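Local coordinates for lactate dehydrogenase (Eimeria maxima, PDB 6CT6), which probably interconverts pyruvate and lactate using the NADH/NAD+ pair, and is held here with the cofactor and the pyruvate analogue oxamate, at residues V15-I20 against L38-P43. Sequence-based numbering, arbitrary orientation.
Sequences VGSGMI and LFDVVP. With NAI (1,4-dihydronicotinamide adenine dinucleotide), chain D.
Val15 and Phe39 form a parallel beta bridge where two neighbouring strands, 11-15 and 35-39, end beside the adenosine half of the bound NADH. The contact is buried. Gly16 N donates to Phe39 O at 2.8 Å, and Ser17 OG adds a weak bond to the same oxygen. The Ser17 hydroxyl also rests against Leu38, with OG 3.3 Å from Leu38 CB. Asp40 OD1 accepts from the Ser17 backbone N at 2.8 Å through its anti lone pair, the one facing away from OD2.

This is the first beta-alpha-beta unit of a Rossmann fold. Gly16 and Gly18 fit the glycine-rich GxGxxG pattern of such folds, and Asp40 is the acid after the second strand that reads the adenosine ribose. NADH O3B donates to Asp40 OD1, and O2B donates to OD2 at 2.7 Å. Asp40 CG lies anti to the backbone N (chi1 -153°), which turns the carboxylate toward the ribose and Ser17. Val42 N also donates to OD2, nearly straight at 173°, and closes an Asx turn. Four donors, two on each oxygen, thus hold the carboxylate in its rotation.

Val15 and Phe39 point the same way, and Val15 CG1 meets the edge of the Phe39 ring at CD2. Adenine N1A approaches that edge too, 3.2 Å from CE2. Gly18 holds the N-cap position of helix 19-31, and its CA packs 3.4 Å from NADH O5B. Beyond it, at the helix N-terminus, Met19 N donates to O2A of the adenosine-side phosphate and Ile20 N to O2N of the nicotinamide-side phosphate.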
loop_
_atom_site.group_PDB
_atom_site.type_symbol
_atom_site.label_atom_id
_atom_site.label_comp_id
_atom_site.label_asym_id
_atom_site.label_seq_id
_atom_site.Cartn_x
_atom_site.Cartn_y
_atom_site.Cartn_z
ATOM N N VAL B 15 7.944 10.440 -9.284
ATOM C CA VAL B 15 7.595 10.733 -10.672
ATOM C C VAL B 15 6.890 9.498 -11.222
ATOM O O VAL B 15 7.530 8.539 -11.658
ATOM C CB VAL B 15 8.826 11.115 -11.498
ATOM C CG1 VAL B 15 8.469 11.256 -12.976
ATOM C CG2 VAL B 15 9.403 12.423 -10.987
ATOM N N GLY B 16 5.562 9.541 -11.218
ATOM C CA GLY B 16 4.735 8.383 -11.489
ATOM C C GLY B 16 3.902 8.065 -10.267
ATOM O O GLY B 16 4.454 7.762 -9.203
ATOM N N SER B 17 2.577 8.148 -10.391
ATOM C CA SER B 17 1.678 7.984 -9.254
ATOM C C SER B 17 0.735 6.804 -9.454
ATOM O O SER B 17 -0.396 6.811 -8.958
ATOM C CB SER B 17 0.883 9.265 -9.002
ATOM O OG SER B 17 1.747 10.363 -8.759
ATOM N N GLY B 18 1.188 5.782 -10.174
ATOM C CA GLY B 18 0.401 4.580 -10.350
ATOM C C GLY B 18 0.524 3.625 -9.180
ATOM O O GLY B 18 0.581 4.050 -8.019
ATOM N N MET B 19 0.584 2.328 -9.478
ATOM C CA MET B 19 0.528 1.316 -8.428
ATOM C C MET B 19 1.749 1.390 -7.515
ATOM O O MET B 19 1.619 1.369 -6.287
ATOM C CB MET B 19 0.405 -0.072 -9.055
ATOM C CG MET B 19 -0.825 -0.235 -9.937
ATOM S SD MET B 19 -2.363 0.126 -9.069
ATOM C CE MET B 19 -2.432 -1.257 -7.934
ATOM N N ILE B 20 2.946 1.474 -8.094
ATOM C CA ILE B 20 4.155 1.493 -7.274
ATOM C C ILE B 20 4.341 2.857 -6.622
ATOM O O ILE B 20 4.713 2.945 -5.448
ATOM C CB ILE B 20 5.380 1.085 -8.115
ATOM C CG1 ILE B 20 5.225 -0.362 -8.598
ATOM C CG2 ILE B 20 6.664 1.228 -7.299
ATOM C CD1 ILE B 20 6.292 -0.825 -9.578
ATOM N N LEU B 38 3.416 13.358 -5.162
ATOM C CA LEU B 38 3.016 12.395 -6.178
ATOM C C LEU B 38 2.787 13.153 -7.479
ATOM O O LEU B 38 1.801 13.885 -7.608
ATOM C CB LEU B 38 1.748 11.664 -5.749
ATOM C CG LEU B 38 1.886 10.477 -4.802
ATOM C CD1 LEU B 38 0.522 10.130 -4.239
ATOM C CD2 LEU B 38 2.491 9.290 -5.531
ATOM N N PHE B 39 3.696 12.992 -8.434
ATOM C CA PHE B 39 3.591 13.659 -9.721
ATOM C C PHE B 39 3.130 12.673 -10.785
ATOM O O PHE B 39 3.578 11.523 -10.819
ATOM C CB PHE B 39 4.924 14.278 -10.141
ATOM C CG PHE B 39 4.943 14.727 -11.572
ATOM C CD1 PHE B 39 4.392 15.943 -11.940
ATOM C CD2 PHE B 39 5.499 13.926 -12.550
ATOM C CE1 PHE B 39 4.403 16.352 -13.261
ATOM C CE2 PHE B 39 5.513 14.329 -13.872
ATOM C CZ PHE B 39 4.964 15.540 -14.227
ATOM N N ASP B 40 2.235 13.129 -11.655
ATOM C CA ASP B 40 1.732 12.283 -12.727
ATOM C C ASP B 40 1.218 13.168 -13.853
ATOM O O ASP B 40 1.010 14.371 -13.685
ATOM C CB ASP B 40 0.634 11.343 -12.224
ATOM C CG ASP B 40 0.539 10.074 -13.044
ATOM O OD1 ASP B 40 1.001 9.025 -12.555
ATOM O OD2 ASP B 40 0.011 10.125 -14.178
ATOM N N VAL B 41 1.026 12.548 -15.017
ATOM C CA VAL B 41 0.470 13.245 -16.172
ATOM C C VAL B 41 -1.046 13.095 -16.266
ATOM O O VAL B 41 -1.690 13.845 -17.016
ATOM C CB VAL B 41 1.125 12.751 -17.476
ATOM C CG1 VAL B 41 2.604 13.092 -17.482
ATOM C CG2 VAL B 41 0.925 11.246 -17.653
ATOM N N VAL B 42 -1.629 12.144 -15.542
ATOM C CA VAL B 42 -3.081 11.995 -15.475
ATOM C C VAL B 42 -3.636 13.146 -14.643
ATOM O O VAL B 42 -3.207 13.330 -13.493
ATOM C CB VAL B 42 -3.478 10.637 -14.877
ATOM C CG1 VAL B 42 -4.998 10.531 -14.719
ATOM C CG2 VAL B 42 -2.952 9.505 -15.750
ATOM N N PRO B 43 -4.570 13.943 -15.161
ATOM C CA PRO B 43 -5.042 15.106 -14.396
ATOM C C PRO B 43 -5.744 14.691 -13.111
ATOM O O PRO B 43 -6.593 13.796 -13.106
ATOM C CB PRO B 43 -6.005 15.804 -15.367
ATOM C CG PRO B 43 -5.648 15.277 -16.718
ATOM C CD PRO B 43 -5.217 13.873 -16.483
HETATM P PA NAI D . 1.428 2.184 -13.524
HETATM O O1A NAI D . 0.899 2.223 -14.941
HETATM O O2A NAI D . 0.501 1.814 -12.391
HETATM O O5B NAI D . 2.047 3.633 -13.209
HETATM C C5B NAI D . 2.790 4.342 -14.196
HETATM C C4B NAI D . 2.396 5.806 -14.108
HETATM O O4B NAI D . 3.307 6.643 -14.824
HETATM C C3B NAI D . 1.014 6.063 -14.701
HETATM O O3B NAI D . 0.146 6.564 -13.682
HETATM C C2B NAI D . 1.242 7.093 -15.791
HETATM O O2B NAI D . 0.182 8.044 -15.890
HETATM C C1B NAI D . 2.531 7.732 -15.313
HETATM N N9A NAI D . 3.266 8.518 -16.328
HETATM C C8A NAI D . 3.308 8.369 -17.668
HETATM N N7A NAI D . 4.110 9.324 -18.217
HETATM C C5A NAI D . 4.578 10.094 -17.217
HETATM C C6A NAI D . 5.463 11.267 -17.073
HETATM N N6A NAI D . 6.037 11.842 -18.149
HETATM N N1A NAI D . 5.681 11.748 -15.827
HETATM C C2A NAI D . 5.123 11.193 -14.734
HETATM N N3A NAI D . 4.310 10.129 -14.796
HETATM C C4A NAI D . 4.012 9.554 -15.981
HETATM O O3 NAI D . 2.720 1.212 -13.498
HETATM P PN NAI D . 3.415 0.609 -12.168
HETATM O O1N NAI D . 2.726 -0.687 -11.809
HETATM O O2N NAI D . 3.543 1.707 -11.138
HETATM O O5D NAI D . 4.877 0.244 -12.737
HETATM C C5D NAI D . 5.724 1.294 -13.192
HETATM C C4D NAI D . 6.988 0.758 -13.851
HETATM O O4D NAI D . 7.756 -0.034 -12.935
HETATM C C3D NAI D . 6.660 -0.136 -15.036
HETATM O O3D NAI D . 7.537 0.191 -16.116
HETATM C C2D NAI D . 6.933 -1.532 -14.527
HETATM O O2D NAI D . 7.265 -2.456 -15.564
HETATM C C1D NAI D . 8.099 -1.256 -13.593
HETATM N N1N NAI D . 8.431 -2.312 -12.627
HETATM C C2N NAI D . 9.730 -2.434 -12.352
HETATM C C3N NAI D . 10.216 -3.363 -11.458
HETATM C C7N NAI D . 11.700 -3.408 -11.242
HETATM O O7N NAI D . 12.384 -2.481 -11.648
HETATM N N7N NAI D . 12.245 -4.453 -10.635
HETATM C C4N NAI D . 9.288 -4.299 -10.730
HETATM C C5N NAI D . 7.896 -4.074 -11.110
HETATM C C6N NAI D . 7.522 -3.093 -12.028
#